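Local coordinates for protein GlcNAc-alpha-1,4-Gal-releasing endo-beta-galactosidase (Clostridium perfringens, PDB 1UPS) that probably acts as a family 16 endo-beta-galactosidase, hydrolysing glycan chains to release the disaccharide GlcNAc-alpha-1,4-Gal, and binds a calcium ion, at residues I184-W189 and K236-S241; A218-P223 and K227-N232; R297-F302 and E394-V399. All coordinates share one frame; numbering follows the deposited sequence.

Contact 1 of 3, residues I184-W189 and K236-S241; sequences IAAYGW and KVIYGS
Ile184 meets the long aliphatic arm of Lys236, the two side chains sliding past each other in opposite directions. Both branches of the isoleucine touch the same methylene: CG2 of Ile184 lies 3.8 Å from CD of Lys236, and CD1 of Ile184 is also 3.8 Å from that CD. The lysine gets this far because its chain is fully stretched, starting with CG anti to the backbone N (chi1 -174°) and staying extended to the end. Its nitrogen thereby passes the root of the isoleucine, with NZ of Lys236 3.7 Å from CB of Ile184 and 3.2 Å from the backbone O of Ile184, and finds a hydrogen-bond partner in Ser201 OG of the neighbouring strand 199-204. Lys236 has two conformers; in the one described the amine lies here, so its contacts are somewhat doubtful. Ala185 turns its methyl the other way, onto Trp198 and Ile200. Ala186 turns back toward the second strand, where its small methyl CB meets CD1 of Ile238 at 4.2 Å, a light apolar touch. The paired CA atoms stand well apart, 8.8 Å between Ala186 and Ile238, too far for strand pairing, so the two strands meet mainly through side chains. Here the two sheets of the GH16 beta-sandwich face each other, and three of the four residues that touch are buried between them. Strand 181-187 lies between strands 168-170 and 199-204 in one sheet, strand 233-239 runs beside 225-230 in the other, and Phe228 from 225-230 touches both Ile184 and Ile238 in the core.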
ATOM      1  N   ILE A 184      -1.662   6.165  -2.289  1.00  9.82           N
ATOM      2  CA  ILE A 184      -1.986   4.852  -1.716  1.00 10.15           C
ATOM      3  C   ILE A 184      -2.866   5.120  -0.491  1.00 10.35           C
ATOM      4  O   ILE A 184      -2.592   6.053   0.288  1.00 10.90           O
ATOM      5  CB  ILE A 184      -0.698   4.115  -1.290  1.00 10.13           C
ATOM      6  CG1 ILE A 184       0.185   3.796  -2.493  1.00  9.22           C
ATOM      7  CG2 ILE A 184      -1.032   2.784  -0.565  1.00 11.22           C
ATOM      8  CD1 ILE A 184       1.656   3.494  -2.125  1.00  9.47           C
ATOM      9  N   ALA A 185      -3.925   4.326  -0.320  1.00  9.88           N
ATOM     10  CA  ALA A 185      -4.831   4.528   0.824  1.00 10.35           C
ATOM     11  C   ALA A 185      -5.449   3.214   1.288  1.00 10.64           C
ATOM     12  O   ALA A 185      -5.431   2.225   0.559  1.00 10.06           O
ATOM     13  CB  ALA A 185      -5.945   5.557   0.473  1.00 10.10           C
ATOM     14  N   ALA A 186      -5.982   3.195   2.514  1.00 10.77           N
ATOM     15  CA  ALA A 186      -6.657   1.995   3.021  1.00 10.52           C
ATOM     16  C   ALA A 186      -7.620   2.361   4.137  1.00 10.54           C
ATOM     17  O   ALA A 186      -7.398   3.327   4.869  1.00 11.19           O
ATOM     18  CB  ALA A 186      -5.632   0.960   3.519  1.00 10.96           C
ATOM     19  N   TYR A 187      -8.664   1.554   4.288  1.00 10.84           N
ATOM     20  CA  TYR A 187      -9.681   1.778   5.327  1.00 10.34           C
ATOM     21  C   TYR A 187     -10.468   0.488   5.486  1.00 10.32           C
ATOM     22  O   TYR A 187     -10.741  -0.185   4.506  1.00 11.20           O
ATOM     23  CB  TYR A 187     -10.610   2.914   4.883  1.00  9.56           C
ATOM     24  CG  TYR A 187     -11.735   3.237   5.854  1.00 11.06           C
ATOM     25  CD1 TYR A 187     -11.476   3.489   7.204  1.00 12.42           C
ATOM     26  CD2 TYR A 187     -13.053   3.324   5.400  1.00 11.11           C
ATOM     27  CE1 TYR A 187     -12.533   3.795   8.089  1.00 14.37           C
ATOM     28  CE2 TYR A 187     -14.105   3.639   6.276  1.00 14.29           C
ATOM     29  CZ  TYR A 187     -13.828   3.863   7.607  1.00 13.94           C
ATOM     30  OH  TYR A 187     -14.874   4.162   8.476  1.00 16.97           O
ATOM     31  N   GLY A 188     -10.840   0.149   6.722  1.00 10.94           N
ATOM     32  CA  GLY A 188     -11.563  -1.089   6.966  1.00 10.63           C
ATOM     33  C   GLY A 188     -13.078  -1.027   6.819  1.00 10.69           C
ATOM     34  O   GLY A 188     -13.723  -2.070   6.766  1.00  9.67           O
ATOM     35  N   TRP A 189     -13.642   0.173   6.723  1.00 10.52           N
ATOM     36  CA  TRP A 189     -15.109   0.332   6.697  1.00 10.53           C
ATOM     37  C   TRP A 189     -15.720  -0.343   7.938  1.00 10.76           C
ATOM     38  O   TRP A 189     -15.482   0.124   9.054  1.00 10.72           O
ATOM     39  CB  TRP A 189     -15.709  -0.155   5.358  1.00 10.69           C
ATOM     40  CG  TRP A 189     -15.294   0.724   4.198  1.00  9.91           C
ATOM     41  CD1 TRP A 189     -14.194   0.573   3.389  1.00 10.23           C
ATOM     42  CD2 TRP A 189     -15.951   1.913   3.762  1.00 10.71           C
ATOM     43  NE1 TRP A 189     -14.140   1.594   2.472  1.00 10.66           N
ATOM     44  CE2 TRP A 189     -15.215   2.428   2.670  1.00 10.87           C
ATOM     45  CE3 TRP A 189     -17.109   2.588   4.171  1.00 12.19           C
ATOM     46  CZ2 TRP A 189     -15.590   3.596   1.989  1.00 12.81           C
ATOM     47  CZ3 TRP A 189     -17.499   3.753   3.478  1.00 14.36           C
ATOM     48  CH2 TRP A 189     -16.733   4.244   2.409  1.00 13.67           C
ATOM     49  N   LYS A 236       6.255   1.959   0.404  1.00 10.84           N
ATOM     50  CA  LYS A 236       5.338   2.195   1.544  1.00 11.22           C
ATOM     51  C   LYS A 236       5.017   0.883   2.258  1.00 11.36           C
ATOM     52  O   LYS A 236       4.933  -0.177   1.627  1.00 10.93           O
ATOM     53  CB  LYS A 236       4.023   2.811   1.052  1.00 12.09           C
ATOM     54  CG  LYS A 236       3.071   3.211   2.187  1.00 13.40           C
ATOM     55  CD  LYS A 236       1.851   3.919   1.670  1.00 15.99           C
ATOM     56  CE  LYS A 236       0.874   4.337   2.788  0.65 18.28           C
ATOM     57  NZ  LYS A 236      -0.276   5.177   2.243  0.65 17.23           N
ATOM     58  N   VAL A 237       4.802   0.972   3.572  1.00 11.24           N
ATOM     59  CA  VAL A 237       4.388  -0.176   4.361  1.00 12.01           C
ATOM     60  C   VAL A 237       3.226   0.218   5.253  1.00 12.50           C
ATOM     61  O   VAL A 237       3.253   1.283   5.877  1.00 12.76           O
ATOM     62  CB  VAL A 237       5.528  -0.673   5.291  0.65 12.30           C
ATOM     63  CG1 VAL A 237       5.064  -1.864   6.129  0.65 13.39           C
ATOM     64  CG2 VAL A 237       6.747  -1.043   4.493  0.65 12.77           C
ATOM     65  N   ILE A 238       2.198  -0.636   5.277  1.00 12.76           N
ATOM     66  CA  ILE A 238       1.108  -0.504   6.231  1.00 13.89           C
ATOM     67  C   ILE A 238       1.072  -1.785   7.063  1.00 14.36           C
ATOM     68  O   ILE A 238       0.951  -2.876   6.504  1.00 14.70           O
ATOM     69  CB  ILE A 238      -0.222  -0.285   5.491  1.00 13.65           C
ATOM     70  CG1 ILE A 238      -0.210   1.064   4.763  1.00 14.20           C
ATOM     71  CG2 ILE A 238      -1.430  -0.430   6.480  1.00 14.89           C
ATOM     72  CD1 ILE A 238      -1.428   1.275   3.830  1.00 14.94           C
ATOM     73  N   TYR A 239       1.209  -1.668   8.385  1.00 15.30           N
ATOM     74  CA  TYR A 239       1.200  -2.865   9.236  1.00 16.38           C
ATOM     75  C   TYR A 239      -0.240  -3.166   9.622  1.00 17.11           C
ATOM     76  O   TYR A 239      -0.968  -2.256  10.003  1.00 18.94           O
ATOM     77  CB  TYR A 239       2.152  -2.724  10.448  1.00 16.67           C
ATOM     78  CG  TYR A 239       3.622  -2.873  10.024  1.00 18.46           C
ATOM     79  CD1 TYR A 239       4.140  -4.118   9.645  1.00 18.34           C
ATOM     80  CD2 TYR A 239       4.470  -1.756   9.944  1.00 19.47           C
ATOM     81  CE1 TYR A 239       5.487  -4.258   9.224  1.00 20.15           C
ATOM     82  CE2 TYR A 239       5.805  -1.883   9.515  1.00 20.13           C
ATOM     83  CZ  TYR A 239       6.305  -3.143   9.154  1.00 21.00           C
ATOM     84  OH  TYR A 239       7.627  -3.285   8.734  1.00 21.25           O
ATOM     85  N   GLY A 240      -0.643  -4.428   9.486  1.00 16.62           N
ATOM     86  CA  GLY A 240      -2.041  -4.838   9.587  1.00 16.68           C
ATOM     87  C   GLY A 240      -2.567  -5.156   8.194  1.00 16.46           C
ATOM     88  O   GLY A 240      -2.131  -4.559   7.213  1.00 18.24           O
ATOM     89  N   SER A 241      -3.475  -6.117   8.082  1.00 15.09           N
ATOM     90  CA  SER A 241      -3.975  -6.517   6.760  1.00 14.40           C
ATOM     91  C   SER A 241      -5.291  -7.248   6.914  1.00 13.37           C
ATOM     92  O   SER A 241      -5.529  -7.873   7.959  1.00 13.33           O
ATOM     93  CB  SER A 241      -2.965  -7.427   6.036  1.00 14.93           C
ATOM     94  OG  SER A 241      -3.008  -8.759   6.541  1.00 16.28           O
TER

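Contact 2 of 3, residues A218-P223 and K227-N232; sequences AMEWTP and KFYYDN
The carbonyl oxygen of Lys227 takes a hydrogen bond from the backbone N of Glu220 at 2.7 Å and, as a weaker addition, a CA-H...O contact from CA of Met219 at 3.1 Å. Ala218 O likewise accepts a bond from Tyr229 N of 2.8 Å (164° at the hydrogen), supplemented by a weaker CA-H...O contact from CA of Phe228. The return bonds, from Ala218 N to Tyr229 O and from Lys227 N to Glu220 O, close two hydrogen-bonded antiparallel pairs, Ala218 with Tyr229 and Glu220 with Lys227. Between them sits the non-hydrogen-bonded pair of Met219 and Phe228. Strands 215-221 and 225-230 thus make a beta hairpin within the larger antiparallel sheet of the GH16 sandwich, with 129-136 flanking the first strand and 233-239 the second. On the core side, Met219 and Phe228 lie side by side and point the same way. SD of Met219 is 3.8 Å from CE1 of Phe228, a Met-aromatic contact in which the sulfur stands oblique to the ring, 50° off its normal. Phe228 reaches this place with CG anti to its carbonyl carbon (chi1 -60°), and it also packs on Trp182 and Ile184 of the facing sheet. The other side of the hairpin is more polar. A water lying at the ring edge of Tyr229, in its plane, is 2.7 Å from Tyr229 OH and donates to Glu220 OE2, likewise at 2.7 Å. The second carboxylate oxygen, Glu220 OE1, is bonded to the hydroxyls of Tyr30 and Tyr283, so both oxygens of the carboxylate are tied and its rotation is probably restricted.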
ATOM      1  N   ALA A 218       3.179  -2.488  -7.271  1.00 10.06           N
ATOM      2  CA  ALA A 218       2.893  -3.790  -6.668  1.00 10.25           C
ATOM      3  C   ALA A 218       2.597  -3.681  -5.183  1.00 10.37           C
ATOM      4  O   ALA A 218       3.051  -2.747  -4.506  1.00 10.27           O
ATOM      5  CB  ALA A 218       4.064  -4.788  -6.916  1.00 10.00           C
ATOM      6  N   MET A 219       1.812  -4.643  -4.703  1.00 10.10           N
ATOM      7  CA  MET A 219       1.542  -4.799  -3.287  1.00 10.33           C
ATOM      8  C   MET A 219       1.738  -6.258  -2.889  1.00 10.45           C
ATOM      9  O   MET A 219       1.152  -7.169  -3.497  1.00 10.92           O
ATOM     10  CB  MET A 219       0.098  -4.379  -2.948  1.00 10.25           C
ATOM     11  CG  MET A 219      -0.281  -4.760  -1.494  1.00 10.67           C
ATOM     12  SD  MET A 219      -2.041  -4.464  -1.143  1.00 12.43           S
ATOM     13  CE  MET A 219      -2.775  -5.781  -2.054  1.00 11.31           C
ATOM     14  N   GLU A 220       2.532  -6.482  -1.845  1.00 10.73           N
ATOM     15  CA  GLU A 220       2.548  -7.796  -1.213  1.00 10.77           C
ATOM     16  C   GLU A 220       1.705  -7.733   0.053  1.00 10.70           C
ATOM     17  O   GLU A 220       1.979  -6.947   0.972  1.00 10.83           O
ATOM     18  CB  GLU A 220       3.976  -8.293  -0.903  1.00 11.01           C
ATOM     19  CG  GLU A 220       3.952  -9.746  -0.415  1.00 12.12           C
ATOM     20  CD  GLU A 220       5.209 -10.540  -0.756  1.00 13.18           C
ATOM     21  OE1 GLU A 220       5.092 -11.696  -1.219  1.00 14.81           O
ATOM     22  OE2 GLU A 220       6.309 -10.016  -0.550  1.00 14.00           O
ATOM     23  N   TRP A 221       0.660  -8.554   0.066  1.00 10.62           N
ATOM     24  CA  TRP A 221      -0.322  -8.589   1.145  1.00 11.22           C
ATOM     25  C   TRP A 221      -0.095  -9.908   1.875  1.00 11.52           C
ATOM     26  O   TRP A 221      -0.280 -10.982   1.310  1.00 11.22           O
ATOM     27  CB  TRP A 221      -1.729  -8.485   0.535  1.00 11.46           C
ATOM     28  CG  TRP A 221      -2.920  -8.880   1.406  1.00 10.30           C
ATOM     29  CD1 TRP A 221      -3.021  -8.870   2.783  1.00 10.63           C
ATOM     30  CD2 TRP A 221      -4.184  -9.302   0.921  1.00 10.04           C
ATOM     31  NE1 TRP A 221      -4.283  -9.275   3.167  1.00 11.56           N
ATOM     32  CE2 TRP A 221      -5.016  -9.556   2.045  1.00 10.90           C
ATOM     33  CE3 TRP A 221      -4.703  -9.524  -0.364  1.00  9.66           C
ATOM     34  CZ2 TRP A 221      -6.330 -10.030   1.919  1.00 11.25           C
ATOM     35  CZ3 TRP A 221      -6.011  -9.970  -0.490  1.00 11.17           C
ATOM     36  CH2 TRP A 221      -6.812 -10.218   0.650  1.00 10.86           C
ATOM     37  N   THR A 222       0.377  -9.811   3.113  1.00 12.51           N
ATOM     38  CA  THR A 222       0.645 -10.989   3.941  1.00 12.93           C
ATOM     39  C   THR A 222      -0.269 -10.908   5.171  1.00 13.25           C
ATOM     40  O   THR A 222      -0.938  -9.902   5.378  1.00 12.58           O
ATOM     41  CB  THR A 222       2.117 -11.030   4.406  1.00 13.39           C
ATOM     42  OG1 THR A 222       2.339  -9.992   5.376  1.00 12.90           O
ATOM     43  CG2 THR A 222       3.077 -10.698   3.258  1.00 14.16           C
ATOM     44  N   PRO A 223      -0.280 -11.944   6.001  1.00 13.67           N
ATOM     45  CA  PRO A 223      -1.013 -11.888   7.269  1.00 14.49           C
ATOM     46  C   PRO A 223      -0.556 -10.759   8.196  1.00 15.49           C
ATOM     47  O   PRO A 223      -1.299 -10.408   9.121  1.00 16.67           O
ATOM     48  CB  PRO A 223      -0.702 -13.253   7.894  1.00 14.45           C
ATOM     49  CG  PRO A 223      -0.483 -14.119   6.737  1.00 13.88           C
ATOM     50  CD  PRO A 223       0.332 -13.270   5.784  1.00 13.47           C
ATOM     51  N   LYS A 227       2.730  -4.253   1.782  1.00 11.56           N
ATOM     52  CA  LYS A 227       3.990  -3.635   1.370  1.00 11.55           C
ATOM     53  C   LYS A 227       3.875  -3.254  -0.093  1.00 11.61           C
ATOM     54  O   LYS A 227       3.510  -4.088  -0.934  1.00 11.71           O
ATOM     55  CB  LYS A 227       5.142  -4.615   1.607  1.00 11.31           C
ATOM     56  CG  LYS A 227       5.437  -4.758   3.097  1.00 13.54           C
ATOM     57  CD  LYS A 227       6.586  -5.688   3.396  1.00 16.87           C
ATOM     58  CE  LYS A 227       6.811  -5.750   4.926  1.00 17.90           C
ATOM     59  NZ  LYS A 227       8.076  -6.520   5.250  1.00 19.31           N
ATOM     60  N   PHE A 228       4.160  -1.984  -0.389  1.00 10.45           N
ATOM     61  CA  PHE A 228       3.964  -1.433  -1.730  1.00 10.16           C
ATOM     62  C   PHE A 228       5.299  -1.142  -2.400  1.00  9.68           C
ATOM     63  O   PHE A 228       6.163  -0.547  -1.777  1.00 10.16           O
ATOM     64  CB  PHE A 228       3.135  -0.152  -1.618  1.00  8.84           C
ATOM     65  CG  PHE A 228       1.786  -0.387  -1.002  1.00  9.88           C
ATOM     66  CD1 PHE A 228       0.700  -0.734  -1.797  1.00 11.00           C
ATOM     67  CD2 PHE A 228       1.625  -0.305   0.374  1.00  9.30           C
ATOM     68  CE1 PHE A 228      -0.568  -0.987  -1.211  1.00  9.98           C
ATOM     69  CE2 PHE A 228       0.371  -0.550   0.973  1.00 11.15           C
ATOM     70  CZ  PHE A 228      -0.711  -0.890   0.171  1.00  9.87           C
ATOM     71  N   TYR A 229       5.436  -1.562  -3.665  1.00 11.15           N
ATOM     72  CA  TYR A 229       6.700  -1.493  -4.410  1.00 10.74           C
ATOM     73  C   TYR A 229       6.530  -0.718  -5.709  1.00 10.55           C
ATOM     74  O   TYR A 229       5.566  -0.947  -6.450  1.00 10.23           O
ATOM     75  CB  TYR A 229       7.198  -2.911  -4.755  1.00 11.05           C
ATOM     76  CG  TYR A 229       7.496  -3.746  -3.544  1.00 11.92           C
ATOM     77  CD1 TYR A 229       8.792  -3.813  -3.024  1.00 13.16           C
ATOM     78  CD2 TYR A 229       6.476  -4.458  -2.895  1.00 12.93           C
ATOM     79  CE1 TYR A 229       9.060  -4.573  -1.887  1.00 14.40           C
ATOM     80  CE2 TYR A 229       6.734  -5.201  -1.764  1.00 12.61           C
ATOM     81  CZ  TYR A 229       8.032  -5.263  -1.271  1.00 15.18           C
ATOM     82  OH  TYR A 229       8.290  -6.010  -0.133  1.00 15.89           O
ATOM     83  N   TYR A 230       7.457   0.203  -5.966  1.00  9.68           N
ATOM     84  CA  TYR A 230       7.478   0.986  -7.204  1.00  9.85           C
ATOM     85  C   TYR A 230       8.706   0.583  -7.978  1.00 10.16           C
ATOM     86  O   TYR A 230       9.825   0.730  -7.474  1.00 10.76           O
ATOM     87  CB  TYR A 230       7.577   2.473  -6.887  1.00 10.12           C
ATOM     88  CG  TYR A 230       7.652   3.397  -8.105  1.00 10.16           C
ATOM     89  CD1 TYR A 230       6.493   3.711  -8.833  1.00 11.24           C
ATOM     90  CD2 TYR A 230       8.869   3.994  -8.490  1.00 12.21           C
ATOM     91  CE1 TYR A 230       6.529   4.585  -9.920  1.00 11.72           C
ATOM     92  CE2 TYR A 230       8.929   4.873  -9.595  1.00 10.83           C
ATOM     93  CZ  TYR A 230       7.748   5.173 -10.292  1.00 11.77           C
ATOM     94  OH  TYR A 230       7.774   6.027 -11.374  1.00 11.06           O
ATOM     95  N   ASP A 231       8.503   0.086  -9.202  1.00 10.33           N
ATOM     96  CA  ASP A 231       9.610  -0.432 -10.013  1.00 10.43           C
ATOM     97  C   ASP A 231      10.507  -1.349  -9.182  1.00 10.48           C
ATOM     98  O   ASP A 231      11.745  -1.239  -9.207  1.00 10.53           O
ATOM     99  CB  ASP A 231      10.397   0.726 -10.639  1.00 10.56           C
ATOM    100  CG  ASP A 231       9.598   1.443 -11.694  1.00 11.37           C
ATOM    101  OD1 ASP A 231      10.027   2.531 -12.137  1.00 10.44           O
ATOM    102  OD2 ASP A 231       8.518   0.978 -12.125  1.00 10.88           O
ATOM    103  N   ASN A 232       9.852  -2.245  -8.448  1.00 10.96           N
ATOM    104  CA  ASN A 232      10.506  -3.308  -7.664  1.00 11.85           C
ATOM    105  C   ASN A 232      11.243  -2.880  -6.399  1.00 12.83           C
ATOM    106  O   ASN A 232      12.008  -3.681  -5.841  1.00 13.88           O
ATOM    107  CB  ASN A 232      11.455  -4.157  -8.546  1.00 12.53           C
ATOM    108  CG  ASN A 232      10.742  -4.817  -9.707  1.00 12.84           C
ATOM    109  OD1 ASN A 232       9.548  -5.146  -9.610  1.00 14.24           O
ATOM    110  ND2 ASN A 232      11.474  -5.039 -10.817  1.00 10.72           N
TER
HETATM  111  O   HOH W   1       6.872  -7.955   1.038  1.00 24.80           O

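Contact 3 of 3, residues R297-F302 and E394-V399; sequences RQTGKF and ESYEGV
Gln298 and Tyr396 supply the polar part of this surface contact: the amide NE2 of Gln298 gives a weak hydrogen bond to the phenol OH of Tyr396, 3.2 Å long and bent to 135° at the hydrogen. The two side chains cross at about a right angle, and the amide plane is turned 51° from the ring. The bend of the glutamine at chi2 carries its amide round to the hydroxyl while CG of Gln298 stays in the ring plane at its edge, 3.3 Å from OH of Tyr396. Both segments are loops of the C-terminal part of the chain, which is probably the ricin-like beta-trefoil part; one joins strands 291-296 and 302-304, the other 390-392 and 401-403. The apolar part falls to Thr299. Its methyl CG2 approaches the same ring edge, 3.7 Å from CD2 of Tyr396, and the two side chains run past each other in opposite directions. Within its own loop Thr299 forms an ST turn: OG1 accepts from the backbone N of Lys301 at 3.2 Å. OG1 stands between the backbone N and the carbonyl carbon (chi1 65°), which leaves CG2 to face the tyrosine. Tyr396 also packs on Tyr314 and Thr411, and Gln298 on Trp410. Gln298, Thr299 and Tyr396 all touch a crystal neighbour, which may influence their poses.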
ATOM      1  N   ARG A 297      23.391   2.984   7.504  1.00 11.32           N
ATOM      2  CA  ARG A 297      23.847   3.041   6.112  1.00 11.16           C
ATOM      3  C   ARG A 297      25.202   3.744   5.939  1.00 12.09           C
ATOM      4  O   ARG A 297      26.083   3.281   5.184  1.00 10.89           O
ATOM      5  CB  ARG A 297      22.797   3.676   5.192  1.00 11.47           C
ATOM      6  CG  ARG A 297      23.234   3.671   3.708  1.00 10.89           C
ATOM      7  CD  ARG A 297      22.203   4.308   2.772  1.00 10.96           C
ATOM      8  NE  ARG A 297      22.559   4.105   1.369  1.00 12.74           N
ATOM      9  CZ  ARG A 297      21.837   4.517   0.331  1.00 13.71           C
ATOM     10  NH1 ARG A 297      20.688   5.163   0.517  1.00 12.45           N
ATOM     11  NH2 ARG A 297      22.272   4.260  -0.920  1.00 14.52           N
ATOM     12  N   GLN A 298      25.362   4.869   6.623  1.00 11.86           N
ATOM     13  CA  GLN A 298      26.572   5.680   6.467  1.00 11.98           C
ATOM     14  C   GLN A 298      27.791   5.019   7.101  1.00 12.26           C
ATOM     15  O   GLN A 298      28.858   4.941   6.466  1.00 13.21           O
ATOM     16  CB  GLN A 298      26.348   7.107   7.021  1.00 11.43           C
ATOM     17  CG  GLN A 298      27.621   7.998   7.039  1.00 12.61           C
ATOM     18  CD  GLN A 298      28.055   8.502   5.680  1.00 16.39           C
ATOM     19  OE1 GLN A 298      27.583   8.021   4.652  1.00 16.84           O
ATOM     20  NE2 GLN A 298      28.971   9.488   5.666  1.00 17.53           N
ATOM     21  N   THR A 299      27.643   4.520   8.328  1.00 11.60           N
ATOM     22  CA  THR A 299      28.808   4.029   9.081  1.00 11.38           C
ATOM     23  C   THR A 299      29.021   2.532   8.984  1.00 11.92           C
ATOM     24  O   THR A 299      30.107   2.051   9.328  1.00 11.91           O
ATOM     25  CB  THR A 299      28.720   4.362  10.575  1.00 11.32           C
ATOM     26  OG1 THR A 299      27.608   3.652  11.156  1.00 10.96           O
ATOM     27  CG2 THR A 299      28.437   5.878  10.805  1.00 10.93           C
ATOM     28  N   GLY A 300      27.991   1.803   8.562  1.00 11.49           N
ATOM     29  CA  GLY A 300      28.055   0.347   8.528  1.00 11.75           C
ATOM     30  C   GLY A 300      28.051  -0.318   9.904  1.00 12.19           C
ATOM     31  O   GLY A 300      28.284  -1.533   9.992  1.00 11.81           O
ATOM     32  N   LYS A 301      27.813   0.454  10.974  1.00 11.63           N
ATOM     33  CA  LYS A 301      27.835  -0.091  12.334  1.00 11.61           C
ATOM     34  C   LYS A 301      26.451  -0.567  12.793  1.00 12.16           C
ATOM     35  O   LYS A 301      25.428  -0.168  12.236  1.00 12.40           O
ATOM     36  CB  LYS A 301      28.396   0.920  13.344  1.00 11.50           C
ATOM     37  CG  LYS A 301      29.732   1.560  12.926  1.00 11.75           C
ATOM     38  CD  LYS A 301      30.832   0.514  12.641  1.00 10.96           C
ATOM     39  CE  LYS A 301      32.186   1.236  12.399  1.00 11.22           C
ATOM     40  NZ  LYS A 301      33.257   0.336  11.848  1.00 11.34           N
ATOM     41  N   PHE A 302      26.448  -1.424  13.811  1.00 11.74           N
ATOM     42  CA  PHE A 302      25.231  -2.064  14.310  1.00 11.54           C
ATOM     43  C   PHE A 302      24.808  -1.520  15.671  1.00 11.37           C
ATOM     44  O   PHE A 302      25.648  -1.211  16.508  1.00 11.43           O
ATOM     45  CB  PHE A 302      25.473  -3.580  14.408  1.00 11.36           C
ATOM     46  CG  PHE A 302      25.552  -4.272  13.070  1.00 12.69           C
ATOM     47  CD1 PHE A 302      26.767  -4.352  12.369  1.00 15.49           C
ATOM     48  CD2 PHE A 302      24.406  -4.838  12.504  1.00 12.07           C
ATOM     49  CE1 PHE A 302      26.837  -5.014  11.117  1.00 14.74           C
ATOM     50  CE2 PHE A 302      24.454  -5.486  11.256  1.00 12.76           C
ATOM     51  CZ  PHE A 302      25.669  -5.570  10.560  1.00 14.70           C
ATOM     52  N   GLU A 394      24.028  11.486  13.072  1.00 10.85           N
ATOM     53  CA  GLU A 394      24.656  12.544  12.276  1.00 11.39           C
ATOM     54  C   GLU A 394      25.820  13.257  12.993  1.00 11.74           C
ATOM     55  O   GLU A 394      26.628  13.920  12.333  1.00 12.86           O
ATOM     56  CB  GLU A 394      23.604  13.549  11.763  1.00 12.35           C
ATOM     57  CG  GLU A 394      24.115  14.665  10.831  1.00 13.94           C
ATOM     58  CD  GLU A 394      24.852  14.193   9.573  1.00 17.94           C
ATOM     59  OE1 GLU A 394      25.629  15.005   8.994  1.00 20.37           O
ATOM     60  OE2 GLU A 394      24.667  13.032   9.143  1.00 16.30           O
ATOM     61  N   SER A 395      25.904  13.134  14.322  1.00 11.60           N
ATOM     62  CA  SER A 395      27.060  13.656  15.068  1.00 11.69           C
ATOM     63  C   SER A 395      28.171  12.609  15.232  1.00 11.68           C
ATOM     64  O   SER A 395      29.278  12.941  15.671  1.00 12.07           O
ATOM     65  CB  SER A 395      26.633  14.199  16.431  1.00 11.98           C
ATOM     66  OG  SER A 395      25.660  15.223  16.269  1.00 11.76           O
ATOM     67  N   TYR A 396      27.874  11.359  14.867  1.00 11.28           N
ATOM     68  CA  TYR A 396      28.846  10.256  14.943  1.00 11.52           C
ATOM     69  C   TYR A 396      29.542  10.185  16.303  1.00 12.12           C
ATOM     70  O   TYR A 396      30.790  10.135  16.384  1.00 11.67           O
ATOM     71  CB  TYR A 396      29.927  10.384  13.866  1.00 11.42           C
ATOM     72  CG  TYR A 396      29.473  10.530  12.433  1.00 11.67           C
ATOM     73  CD1 TYR A 396      29.173  11.790  11.891  1.00 10.64           C
ATOM     74  CD2 TYR A 396      29.382   9.415  11.598  1.00 11.76           C
ATOM     75  CE1 TYR A 396      28.801  11.927  10.565  1.00 11.56           C
ATOM     76  CE2 TYR A 396      29.006   9.541  10.263  1.00 11.06           C
ATOM     77  CZ  TYR A 396      28.719  10.801   9.753  1.00 11.89           C
ATOM     78  OH  TYR A 396      28.369  10.937   8.424  1.00 11.14           O
ATOM     79  N   GLU A 397      28.741  10.160  17.367  1.00 11.91           N
ATOM     80  CA  GLU A 397      29.270  10.190  18.734  1.00 12.44           C
ATOM     81  C   GLU A 397      29.419   8.798  19.360  1.00 12.57           C
ATOM     82  O   GLU A 397      29.764   8.689  20.548  1.00 13.79           O
ATOM     83  CB  GLU A 397      28.370  11.050  19.626  1.00 12.34           C
ATOM     84  CG  GLU A 397      28.370  12.532  19.249  1.00 13.46           C
ATOM     85  CD  GLU A 397      27.471  13.377  20.142  1.00 16.98           C
ATOM     86  OE1 GLU A 397      26.647  12.805  20.893  1.00 17.50           O
ATOM     87  OE2 GLU A 397      27.589  14.623  20.083  1.00 16.96           O
ATOM     88  N   GLY A 398      29.143   7.749  18.584  1.00 12.83           N
ATOM     89  CA  GLY A 398      29.232   6.371  19.077  1.00 12.52           C
ATOM     90  C   GLY A 398      27.959   5.873  19.741  1.00 13.22           C
ATOM     91  O   GLY A 398      27.894   4.721  20.189  1.00 13.48           O
ATOM     92  N   VAL A 399      26.956   6.752  19.804  1.00 12.51           N
ATOM     93  CA  VAL A 399      25.671   6.486  20.455  1.00 13.34           C
ATOM     94  C   VAL A 399      24.527   6.976  19.572  1.00 12.98           C
ATOM     95  O   VAL A 399      24.743   7.775  18.660  1.00 12.66           O
ATOM     96  CB  VAL A 399      25.562   7.171  21.856  1.00 13.20           C
ATOM     97  CG1 VAL A 399      26.510   6.494  22.852  1.00 14.47           C
ATOM     98  CG2 VAL A 399      25.868   8.667  21.772  1.00 14.33           C
TER

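Overall arrangement
Contacts 1 and 2 belong to one sandwich and touch directly: Lys236 O lies 2.8 Å from Phe228 N, a probable bond between adjacent strands of a single sheet, and Ser241 OG is 2.6 Å from Thr222 O. Their centres are about 12 Å apart, and along the chain 218-223 with 227-232 is nested inside the loop that 184-189 closes with 236-241. Contact 2 builds the sheet and contact 1 packs it on its partner. Contact 3 comes later in sequence, in the probable trefoil part, with its centre about 32 Å from that of contact 1 and about 30 Å from that of contact 2. All three lie away from the calcium site of Glu37, Asn39, Gly72 and Asp272.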